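Local coordinates for protein ribose-phosphate pyrophosphokinase (Sulfolobus solfataricus, PDB 4TWB) that transfers the pyrophosphoryl group of ATP to the 1-hydroxyl of ribose 5-phosphate, making phosphoribosyl diphosphate for nucleotide biosynthesis, at residues A90-D95 against P129-Y134; V124-P129 against L139-P144; L51-T56 against T83-Y88. All blocks are in the same frame, centred on the assembly; numbering follows the deposited sequence.

All three contacts lie on or beside the seven-stranded mixed sheet. Contact 3 comes first, joining the neighbouring parallel strands 49-53 and 81-86 inside the sheet. The chain then runs into contact 1, where the nucleotide-binding loop 90-95 meets loop 129-134; its segments alternate along the sequence with those of contact 2, at the edge strand 138-142. The centres of contacts 1 and 2 are about 10 Å apart, those of 2 and 3 about 12 Å, and those of 1 and 3 about 15 Å. Contacts 1 and 2 share Pro129 and both touch AMP, so the nucleotide site is built in part from loops leaving the C-terminal ends of adjacent strands.

Contact 1: A90-D95 against P129-Y134; sequences AYSRQD and PEELSY. With AMP (adenosine monophosphate), chain G.
Asp95 turns OD1 toward the aliphatic CG of Glu131, 3.2 Å away, the two carboxylate planes 61° apart. On the nucleotide side of the same loop the Arg93 guanidinium lies flat over the adenine, AMP N1 standing 3.8 Å above the Arg93 guanidinium plane near its centre. These are two loops of a PRTase-like domain, following strands 81-86 and 120-124, and the first of them forms part of the ATP site.

Arginine suits its place because the whole side chain is used. Bent twice along its chain, it runs along one face of the purine, Arg93 CB lying 3.3 Å from AMP N7 and Arg93 CD 3.7 Å from AMP N6, before its charged end reaches the phosphate. Gln94, the centre of an inverse gamma turn, brings OE1 to within 3.5 Å of AMP C8, while its NE2 is held by Ala103 O. Glu36 of the second subunit bonds to Tyr91 N, and Asp34 of that subunit makes a long, weak ion pair with Arg93 NE, so the pocket spans the dimer interface.

Behind the pocket, Glu131 extends beyond CG toward Ser92; the modelled approach of its carboxylate to the Ser92 carbonyl is too close to be trusted. Ser92 OG bonds back to Leu89 O. The acidic groups of Asp95 and Glu131 lie near each other, though their exact spacing is equally doubtful, and the poorly ordered Lys128 packs on Asp95. At the far end of the arginine, Arg93 NH2 bonds to Ser220 OG. Arg93 NH1 makes a weak hydrogen bond of 3.0 Å to AMP O2P, bent to 126° at the hydrogen.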
loop_
_atom_site.group_PDB
_atom_site.type_symbol
_atom_site.label_atom_id
_atom_site.label_comp_id
_atom_site.label_asym_id
_atom_site.label_seq_id
_atom_site.Cartn_x
_atom_site.Cartn_y
_atom_site.Cartn_z
ATOM N N ALA A 90 -0.239 -8.627 7.512
ATOM C CA ALA A 90 -0.493 -9.002 6.117
ATOM C C ALA A 90 0.735 -9.621 5.457
ATOM O O ALA A 90 1.844 -9.479 5.939
ATOM C CB ALA A 90 -0.996 -7.799 5.309
ATOM N N TYR A 91 0.525 -10.323 4.357
ATOM C CA TYR A 91 1.603 -11.002 3.644
ATOM C C TYR A 91 2.249 -12.102 4.480
ATOM O O TYR A 91 3.429 -12.411 4.324
ATOM C CB TYR A 91 2.618 -9.984 3.086
ATOM C CG TYR A 91 2.006 -9.153 1.972
ATOM C CD1 TYR A 91 2.049 -9.585 0.649
ATOM C CD2 TYR A 91 1.330 -7.963 2.254
ATOM C CE1 TYR A 91 1.459 -8.846 -0.378
ATOM C CE2 TYR A 91 0.734 -7.214 1.239
ATOM C CZ TYR A 91 0.805 -7.664 -0.075
ATOM O OH TYR A 91 0.214 -6.940 -1.078
ATOM N N SER A 92 1.454 -12.705 5.358
ATOM C CA SER A 92 1.950 -13.765 6.227
ATOM C C SER A 92 1.921 -15.096 5.511
ATOM O O SER A 92 2.773 -15.953 5.743
ATOM C CB SER A 92 1.121 -13.842 7.498
ATOM O OG SER A 92 1.370 -12.701 8.282
ATOM N N ARG A 93 0.940 -15.272 4.634
ATOM C CA ARG A 93 0.826 -16.527 3.906
ATOM C C ARG A 93 2.034 -16.735 2.989
ATOM O O ARG A 93 2.328 -17.860 2.581
ATOM C CB ARG A 93 -0.485 -16.561 3.129
ATOM C CG ARG A 93 -1.734 -16.723 4.001
ATOM C CD ARG A 93 -2.815 -15.703 3.621
ATOM N NE ARG A 93 -4.144 -16.284 3.386
ATOM C CZ ARG A 93 -4.377 -17.510 2.905
ATOM N NH1 ARG A 93 -3.376 -18.328 2.579
ATOM N NH2 ARG A 93 -5.629 -17.921 2.738
ATOM N N GLN A 94 2.745 -15.649 2.686
ATOM C CA GLN A 94 3.919 -15.725 1.814
ATOM C C GLN A 94 5.208 -15.942 2.604
ATOM O O GLN A 94 5.998 -15.009 2.813
ATOM C CB GLN A 94 4.039 -14.487 0.926
ATOM C CG GLN A 94 5.121 -14.612 -0.143
ATOM C CD GLN A 94 4.789 -15.639 -1.224
ATOM O OE1 GLN A 94 3.656 -16.123 -1.325
ATOM N NE2 GLN A 94 5.778 -15.962 -2.047
ATOM N N ASP A 95 5.410 -17.199 2.991
ATOM C CA ASP A 95 6.421 -17.612 3.953
ATOM C C ASP A 95 7.816 -17.790 3.331
ATOM O O ASP A 95 8.845 -17.547 3.980
ATOM C CB ASP A 95 5.949 -18.927 4.582
ATOM C CG ASP A 95 6.513 -19.155 5.969
ATOM O OD1 ASP A 95 7.481 -18.460 6.359
ATOM O OD2 ASP A 95 5.983 -20.044 6.670
ATOM N N PRO A 129 5.158 -18.961 12.799
ATOM C CA PRO A 129 5.967 -18.104 13.675
ATOM C C PRO A 129 7.467 -18.041 13.362
ATOM O O PRO A 129 8.142 -17.180 13.931
ATOM C CB PRO A 129 5.740 -18.712 15.061
ATOM C CG PRO A 129 4.456 -19.462 14.939
ATOM C CD PRO A 129 4.458 -20.010 13.554
ATOM N N GLU A 130 7.980 -18.925 12.504
ATOM C CA GLU A 130 9.373 -18.829 12.065
ATOM C C GLU A 130 9.558 -17.593 11.185
ATOM O O GLU A 130 10.578 -16.903 11.283
ATOM C CB GLU A 130 9.818 -20.077 11.302
ATOM C CG GLU A 130 10.224 -21.239 12.180
ATOM C CD GLU A 130 9.059 -22.147 12.519
ATOM O OE1 GLU A 130 7.889 -21.711 12.373
ATOM O OE2 GLU A 130 9.317 -23.301 12.924
ATOM N N GLU A 131 8.583 -17.345 10.309
ATOM C CA GLU A 131 8.461 -16.088 9.589
ATOM C C GLU A 131 9.121 -14.930 10.313
ATOM O O GLU A 131 9.985 -14.259 9.766
ATOM C CB GLU A 131 6.998 -15.700 9.491
ATOM C CG GLU A 131 6.266 -16.216 8.300
ATOM C CD GLU A 131 4.852 -15.683 8.257
ATOM O OE1 GLU A 131 4.192 -15.683 9.318
ATOM O OE2 GLU A 131 4.409 -15.250 7.172
ATOM N N LEU A 132 8.684 -14.693 11.544
ATOM C CA LEU A 132 9.021 -13.475 12.254
ATOM C C LEU A 132 10.492 -13.367 12.658
ATOM O O LEU A 132 10.904 -12.365 13.244
ATOM C CB LEU A 132 8.103 -13.292 13.460
ATOM C CG LEU A 132 6.618 -13.561 13.206
ATOM C CD1 LEU A 132 5.787 -13.180 14.432
ATOM C CD2 LEU A 132 6.124 -12.820 11.985
ATOM N N SER A 133 11.287 -14.379 12.331
ATOM C CA SER A 133 12.721 -14.331 12.599
ATOM C C SER A 133 13.374 -13.219 11.772
ATOM O O SER A 133 14.398 -12.648 12.168
ATOM C CB SER A 133 13.381 -15.684 12.299
ATOM O OG SER A 133 13.489 -15.912 10.901
ATOM N N TYR A 134 12.775 -12.911 10.628
ATOM C CA TYR A 134 13.293 -11.875 9.745
ATOM C C TYR A 134 13.328 -10.521 10.439
ATOM O O TYR A 134 14.188 -9.687 10.141
ATOM C CB TYR A 134 12.454 -11.780 8.469
ATOM C CG TYR A 134 12.589 -12.961 7.525
ATOM C CD1 TYR A 134 13.811 -13.280 6.948
ATOM C CD2 TYR A 134 11.486 -13.743 7.195
ATOM C CE1 TYR A 134 13.931 -14.353 6.072
ATOM C CE2 TYR A 134 11.594 -14.815 6.332
ATOM C CZ TYR A 134 12.816 -15.117 5.769
ATOM O OH TYR A 134 12.916 -16.187 4.907
HETATM P P AMP G . -0.996 -21.731 2.883
HETATM O O1P AMP G . -1.077 -22.999 3.704
HETATM O O2P AMP G . -2.332 -21.098 2.555
HETATM O O3P AMP G . 0.070 -20.767 3.356
HETATM O "O5'" AMP G . -0.436 -22.235 1.459
HETATM C "C5'" AMP G . 0.705 -21.606 0.878
HETATM C "C4'" AMP G . 0.370 -21.140 -0.534
HETATM O "O4'" AMP G . -0.582 -20.068 -0.481
HETATM C "C3'" AMP G . 1.612 -20.633 -1.258
HETATM O "O3'" AMP G . 1.848 -21.426 -2.430
HETATM C "C2'" AMP G . 1.320 -19.175 -1.597
HETATM O "O2'" AMP G . 1.718 -18.822 -2.933
HETATM C "C1'" AMP G . -0.184 -19.018 -1.369
HETATM N N9 AMP G . -0.524 -17.663 -0.842
HETATM C C8 AMP G . 0.347 -16.740 -0.363
HETATM N N7 AMP G . -0.288 -15.602 0.025
HETATM C C5 AMP G . -1.603 -15.785 -0.224
HETATM C C6 AMP G . -2.841 -14.985 -0.063
HETATM N N6 AMP G . -2.783 -13.735 0.458
HETATM N N1 AMP G . -4.024 -15.543 -0.441
HETATM C C2 AMP G . -4.090 -16.794 -0.952
HETATM N N3 AMP G . -3.010 -17.584 -1.134
HETATM C C4 AMP G . -1.759 -17.139 -0.802
#

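Contact 2: V124-P129 against L139-P144; sequences VEPHKP and LKIVHP. With AMP (adenosine monophosphate), chain G.
Glu125 OE2 meets His143 ND1 at the edge of the imidazole, a His-carboxylate hydrogen bond with the two planes 59° apart; its modelled length is doubtful at this resolution. Glu125 OE1 turns to a salt bridge with Arg171, so a carboxylate suits a place between two nitrogen donors. Beside it the backbone bond from Glu125 N to Val142 O, 3.0 Å, continues the parallel pairing of Val124 with Val142, and Val124 CG1 lies 3.7 Å from Pro144 CG. Ile141 uses both branches: with CG1 anti to the carbonyl carbon (chi1 -51°), CG2 packs on Pro126 CD at 3.5 Å while CD1 reaches Pro129 CB at 3.7 Å. Both prolines belong to the loop that also carries His127. His127 NE2 approaches AMP O3P to 3.0 Å, its ring held by Asp217 through ND1; it is also a predicted magnesium ligand. An alanine here is likely to leave Asp217 without its imidazole mate and open a gap beside the phosphate. Helix 284-289 packs on both valines, strand 138-142 is one of the two edge strands of the sheet within the chain, and Pro144 occupies the N-cap position just before helix 145-155.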
loop_
_atom_site.group_PDB
_atom_site.type_symbol
_atom_site.label_atom_id
_atom_site.label_comp_id
_atom_site.label_asym_id
_atom_site.label_seq_id
_atom_site.Cartn_x
_atom_site.Cartn_y
_atom_site.Cartn_z
ATOM N N VAL A 124 -0.682 -11.359 16.554
ATOM C CA VAL A 124 -1.585 -12.409 16.983
ATOM C C VAL A 124 -1.652 -13.512 15.911
ATOM O O VAL A 124 -1.844 -13.221 14.736
ATOM C CB VAL A 124 -2.979 -11.845 17.269
ATOM C CG1 VAL A 124 -3.920 -12.953 17.746
ATOM C CG2 VAL A 124 -2.891 -10.752 18.304
ATOM N N GLU A 125 -1.488 -14.769 16.324
ATOM C CA GLU A 125 -1.481 -15.912 15.405
ATOM C C GLU A 125 -0.861 -15.607 14.051
ATOM O O GLU A 125 -1.555 -15.588 13.028
ATOM C CB GLU A 125 -2.881 -16.515 15.180
ATOM C CG GLU A 125 -3.402 -17.381 16.285
ATOM C CD GLU A 125 -2.516 -18.564 16.583
ATOM O OE1 GLU A 125 -2.535 -19.560 15.825
ATOM O OE2 GLU A 125 -1.815 -18.500 17.607
ATOM N N PRO A 126 0.449 -15.390 14.034
ATOM C CA PRO A 126 1.179 -15.332 12.765
ATOM C C PRO A 126 0.984 -16.657 12.045
ATOM O O PRO A 126 1.082 -17.688 12.697
ATOM C CB PRO A 126 2.638 -15.208 13.218
ATOM C CG PRO A 126 2.631 -15.819 14.619
ATOM C CD PRO A 126 1.350 -15.296 15.192
ATOM N N HIS A 127 0.719 -16.640 10.743
ATOM C CA HIS A 127 0.534 -17.874 9.992
ATOM C C HIS A 127 1.601 -18.952 10.249
ATOM O O HIS A 127 1.289 -20.138 10.335
ATOM C CB HIS A 127 0.452 -17.578 8.507
ATOM C CG HIS A 127 0.223 -18.790 7.657
ATOM N ND1 HIS A 127 -1.017 -19.372 7.506
ATOM C CD2 HIS A 127 1.078 -19.524 6.902
ATOM C CE1 HIS A 127 -0.918 -20.408 6.693
ATOM N NE2 HIS A 127 0.342 -20.523 6.314
ATOM N N LYS A 128 2.859 -18.554 10.348
ATOM C CA LYS A 128 3.902 -19.492 10.753
ATOM C C LYS A 128 5.030 -18.743 11.482
ATOM O O LYS A 128 5.768 -17.980 10.873
ATOM C CB LYS A 128 4.422 -20.276 9.548
ATOM C CG LYS A 128 5.238 -21.512 9.929
ATOM C CD LYS A 128 5.944 -22.116 8.720
ATOM C CE LYS A 128 7.088 -23.036 9.131
ATOM N NZ LYS A 128 8.094 -23.183 8.036
ATOM N N PRO A 129 5.158 -18.961 12.799
ATOM C CA PRO A 129 5.967 -18.104 13.675
ATOM C C PRO A 129 7.467 -18.041 13.362
ATOM O O PRO A 129 8.142 -17.180 13.931
ATOM C CB PRO A 129 5.740 -18.712 15.061
ATOM C CG PRO A 129 4.456 -19.462 14.939
ATOM C CD PRO A 129 4.458 -20.010 13.554
ATOM N N LEU A 139 10.445 -9.857 19.476
ATOM C CA LEU A 139 9.175 -10.465 19.091
ATOM C C LEU A 139 8.302 -10.863 20.271
ATOM O O LEU A 139 8.769 -11.484 21.222
ATOM C CB LEU A 139 9.434 -11.727 18.292
ATOM C CG LEU A 139 9.518 -11.587 16.784
ATOM C CD1 LEU A 139 9.833 -12.953 16.205
ATOM C CD2 LEU A 139 8.199 -11.059 16.257
ATOM N N LYS A 140 7.024 -10.521 20.200
ATOM C CA LYS A 140 6.056 -11.065 21.140
ATOM C C LYS A 140 4.877 -11.616 20.354
ATOM O O LYS A 140 4.059 -10.854 19.823
ATOM C CB LYS A 140 5.619 -10.015 22.159
ATOM C CG LYS A 140 6.799 -9.468 22.913
ATOM C CD LYS A 140 6.479 -9.030 24.322
ATOM C CE LYS A 140 7.764 -9.021 25.161
ATOM N NZ LYS A 140 7.605 -8.319 26.472
ATOM N N ILE A 141 4.824 -12.943 20.251
ATOM C CA ILE A 141 3.712 -13.631 19.604
ATOM C C ILE A 141 2.553 -13.851 20.592
ATOM O O ILE A 141 2.772 -14.138 21.765
ATOM C CB ILE A 141 4.196 -14.962 19.021
ATOM C CG1 ILE A 141 5.432 -14.709 18.157
ATOM C CG2 ILE A 141 3.101 -15.644 18.249
ATOM C CD1 ILE A 141 5.935 -15.922 17.409
ATOM N N VAL A 142 1.323 -13.671 20.123
ATOM C CA VAL A 142 0.156 -13.823 20.984
ATOM C C VAL A 142 -0.729 -14.926 20.444
ATOM O O VAL A 142 -1.221 -14.823 19.321
ATOM C CB VAL A 142 -0.688 -12.525 21.059
ATOM C CG1 VAL A 142 -1.897 -12.740 21.964
ATOM C CG2 VAL A 142 0.139 -11.358 21.555
ATOM N N HIS A 143 -0.923 -15.981 21.233
ATOM C CA HIS A 143 -1.852 -17.052 20.868
ATOM C C HIS A 143 -3.068 -16.961 21.769
ATOM O O HIS A 143 -3.007 -17.342 22.928
ATOM C CB HIS A 143 -1.185 -18.414 21.045
ATOM C CG HIS A 143 0.097 -18.572 20.282
ATOM N ND1 HIS A 143 0.134 -18.820 18.927
ATOM C CD2 HIS A 143 1.387 -18.536 20.690
ATOM C CE1 HIS A 143 1.388 -18.923 18.528
ATOM N NE2 HIS A 143 2.170 -18.760 19.580
ATOM N N PRO A 144 -4.185 -16.457 21.244
ATOM C CA PRO A 144 -5.347 -16.211 22.110
ATOM C C PRO A 144 -6.152 -17.493 22.386
ATOM O O PRO A 144 -7.385 -17.466 22.360
ATOM C CB PRO A 144 -6.200 -15.254 21.267
ATOM C CG PRO A 144 -5.711 -15.426 19.841
ATOM C CD PRO A 144 -4.537 -16.349 19.820
HETATM P P AMP G . -0.996 -21.731 2.883
HETATM O O1P AMP G . -1.077 -22.999 3.704
HETATM O O2P AMP G . -2.332 -21.098 2.555
HETATM O O3P AMP G . 0.070 -20.767 3.356
HETATM O "O5'" AMP G . -0.436 -22.235 1.459
HETATM C "C5'" AMP G . 0.705 -21.606 0.878
HETATM C "C4'" AMP G . 0.370 -21.140 -0.534
HETATM O "O4'" AMP G . -0.582 -20.068 -0.481
HETATM C "C3'" AMP G . 1.612 -20.633 -1.258
HETATM O "O3'" AMP G . 1.848 -21.426 -2.430
HETATM C "C2'" AMP G . 1.320 -19.175 -1.597
HETATM O "O2'" AMP G . 1.718 -18.822 -2.933
HETATM C "C1'" AMP G . -0.184 -19.018 -1.369
HETATM N N9 AMP G . -0.524 -17.663 -0.842
HETATM C C8 AMP G . 0.347 -16.740 -0.363
HETATM N N7 AMP G . -0.288 -15.602 0.025
HETATM C C5 AMP G . -1.603 -15.785 -0.224
HETATM C C6 AMP G . -2.841 -14.985 -0.063
HETATM N N6 AMP G . -2.783 -13.735 0.458
HETATM N N1 AMP G . -4.024 -15.543 -0.441
HETATM C C2 AMP G . -4.090 -16.794 -0.952
HETATM N N3 AMP G . -3.010 -17.584 -1.134
HETATM C C4 AMP G . -1.759 -17.139 -0.802
#

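Contact 3: L51-T56 against T83-Y88; sequences LLVQTT and TAIVPY
Thr55 carries OG1 anti to its own backbone N (chi1 -163°), which puts the hydroxyl 3.1 Å from Tyr88 N, whose hydrogen it accepts. Thr56 takes a different position, OG1 between backbone N and carbonyl carbon (chi1 64°), and from there it donates to Tyr88 O at 2.6 Å. Thr56 N gives that oxygen a second hydrogen bond, lying in the carbonyl plane, so Tyr88 O is gripped twice by one residue. Threonine fits both places because each hydroxyl works both ways: Thr55 OG1 passes its own hydrogen to Thr270 O, and Thr56 OG1 accepts from Ala90 N. Thr55 CB rests 3.8 Å from Pro87 CD.

These loops continue two adjacent parallel strands of a beta-alpha-beta unit, strand 49-53, helix 60-76 and strand 81-86; the axes of segments 51-53 and 83-86 differ by 25°. The ladder runs from Leu52 N to Thr83 O, Ile85 N to Leu52 O and Gln54 N to Ile85 O, the last 3.0 Å long. Leu52 sends its side chain to the face covered by helix 60-76. On the face bearing Leu51, Val53 and Ile85, Val53 and Ile85 pack under helix 12-20, with Val53 CG2 4.1 Å from Ile85 CD1; beta-branched residues suit an extended backbone. Leu51 and Thr83 lie side by side, Leu51 CD2 resting 3.5 Å from Thr83 CB.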
loop_
_atom_site.group_PDB
_atom_site.type_symbol
_atom_site.label_atom_id
_atom_site.label_comp_id
_atom_site.label_asym_id
_atom_site.label_seq_id
_atom_site.Cartn_x
_atom_site.Cartn_y
_atom_site.Cartn_z
ATOM N N LEU A 51 2.978 2.418 22.454
ATOM C CA LEU A 51 2.343 1.190 22.015
ATOM C C LEU A 51 1.464 1.559 20.842
ATOM O O LEU A 51 0.376 2.108 21.030
ATOM C CB LEU A 51 1.490 0.582 23.129
ATOM C CG LEU A 51 2.208 0.074 24.379
ATOM C CD1 LEU A 51 1.229 -0.648 25.295
ATOM C CD2 LEU A 51 3.375 -0.831 24.008
ATOM N N LEU A 52 1.950 1.270 19.637
ATOM C CA LEU A 52 1.210 1.561 18.423
ATOM C C LEU A 52 0.286 0.386 18.110
ATOM O O LEU A 52 0.735 -0.756 18.026
ATOM C CB LEU A 52 2.188 1.762 17.270
ATOM C CG LEU A 52 1.780 2.596 16.048
ATOM C CD1 LEU A 52 2.354 1.927 14.802
ATOM C CD2 LEU A 52 0.280 2.782 15.922
ATOM N N VAL A 53 -1.001 0.659 17.952
ATOM C CA VAL A 53 -1.932 -0.338 17.464
ATOM C C VAL A 53 -2.327 -0.062 16.012
ATOM O O VAL A 53 -3.024 0.910 15.731
ATOM C CB VAL A 53 -3.193 -0.373 18.318
ATOM C CG1 VAL A 53 -4.200 -1.361 17.723
ATOM C CG2 VAL A 53 -2.841 -0.754 19.750
ATOM N N GLN A 54 -1.856 -0.916 15.104
ATOM C CA GLN A 54 -2.191 -0.850 13.681
ATOM C C GLN A 54 -2.368 -2.256 13.154
ATOM O O GLN A 54 -1.400 -2.996 13.049
ATOM C CB GLN A 54 -1.064 -0.202 12.863
ATOM C CG GLN A 54 -1.361 1.187 12.358
ATOM C CD GLN A 54 -2.514 1.236 11.380
ATOM O OE1 GLN A 54 -3.624 1.604 11.741
ATOM N NE2 GLN A 54 -2.256 0.871 10.142
ATOM N N THR A 55 -3.588 -2.636 12.810
ATOM C CA THR A 55 -3.769 -3.920 12.162
ATOM C C THR A 55 -3.637 -3.690 10.676
ATOM O O THR A 55 -3.769 -2.564 10.219
ATOM C CB THR A 55 -5.125 -4.557 12.484
ATOM O OG1 THR A 55 -5.077 -5.950 12.163
ATOM C CG2 THR A 55 -6.225 -3.908 11.690
ATOM N N THR A 56 -3.363 -4.744 9.919
ATOM C CA THR A 56 -3.158 -4.588 8.490
ATOM C C THR A 56 -4.096 -5.455 7.662
ATOM O O THR A 56 -3.709 -5.961 6.609
ATOM C CB THR A 56 -1.682 -4.818 8.082
ATOM O OG1 THR A 56 -1.306 -6.173 8.350
ATOM C CG2 THR A 56 -0.765 -3.874 8.852
ATOM N N THR A 83 6.653 0.119 20.180
ATOM C CA THR A 83 6.116 -1.229 20.136
ATOM C C THR A 83 4.937 -1.227 19.186
ATOM O O THR A 83 3.932 -0.542 19.411
ATOM C CB THR A 83 5.656 -1.707 21.514
ATOM O OG1 THR A 83 6.800 -1.896 22.359
ATOM C CG2 THR A 83 4.900 -3.014 21.385
ATOM N N ALA A 84 5.065 -1.989 18.109
ATOM C CA ALA A 84 4.003 -2.063 17.120
ATOM C C ALA A 84 3.150 -3.281 17.366
ATOM O O ALA A 84 3.616 -4.411 17.231
ATOM C CB ALA A 84 4.588 -2.102 15.721
ATOM N N ILE A 85 1.905 -3.042 17.740
ATOM C CA ILE A 85 0.941 -4.112 17.923
ATOM C C ILE A 85 0.137 -4.213 16.640
ATOM O O ILE A 85 -0.732 -3.385 16.361
ATOM C CB ILE A 85 0.001 -3.839 19.119
ATOM C CG1 ILE A 85 0.786 -3.833 20.434
ATOM C CG2 ILE A 85 -1.128 -4.872 19.174
ATOM C CD1 ILE A 85 0.036 -3.135 21.556
ATOM N N VAL A 86 0.459 -5.203 15.830
ATOM C CA VAL A 86 -0.268 -5.404 14.593
ATOM C C VAL A 86 -0.978 -6.742 14.673
ATOM O O VAL A 86 -0.363 -7.797 14.476
ATOM C CB VAL A 86 0.664 -5.215 13.355
ATOM C CG1 VAL A 86 2.104 -5.099 13.798
ATOM C CG2 VAL A 86 0.474 -6.301 12.295
ATOM N N PRO A 87 -2.266 -6.702 15.050
ATOM C CA PRO A 87 -3.082 -7.894 15.299
ATOM C C PRO A 87 -3.062 -8.872 14.125
ATOM O O PRO A 87 -2.709 -10.036 14.299
ATOM C CB PRO A 87 -4.485 -7.316 15.531
ATOM C CG PRO A 87 -4.227 -5.968 16.117
ATOM C CD PRO A 87 -2.975 -5.465 15.420
ATOM N N TYR A 88 -3.447 -8.417 12.944
ATOM C CA TYR A 88 -3.282 -9.238 11.752
ATOM C C TYR A 88 -2.150 -8.678 10.891
ATOM O O TYR A 88 -2.248 -7.565 10.380
ATOM C CB TYR A 88 -4.578 -9.316 10.941
ATOM C CG TYR A 88 -4.397 -10.031 9.618
ATOM C CD1 TYR A 88 -4.125 -11.395 9.576
ATOM C CD2 TYR A 88 -4.479 -9.342 8.411
ATOM C CE1 TYR A 88 -3.947 -12.056 8.365
ATOM C CE2 TYR A 88 -4.298 -9.992 7.196
ATOM C CZ TYR A 88 -4.034 -11.350 7.180
ATOM O OH TYR A 88 -3.854 -11.999 5.978
#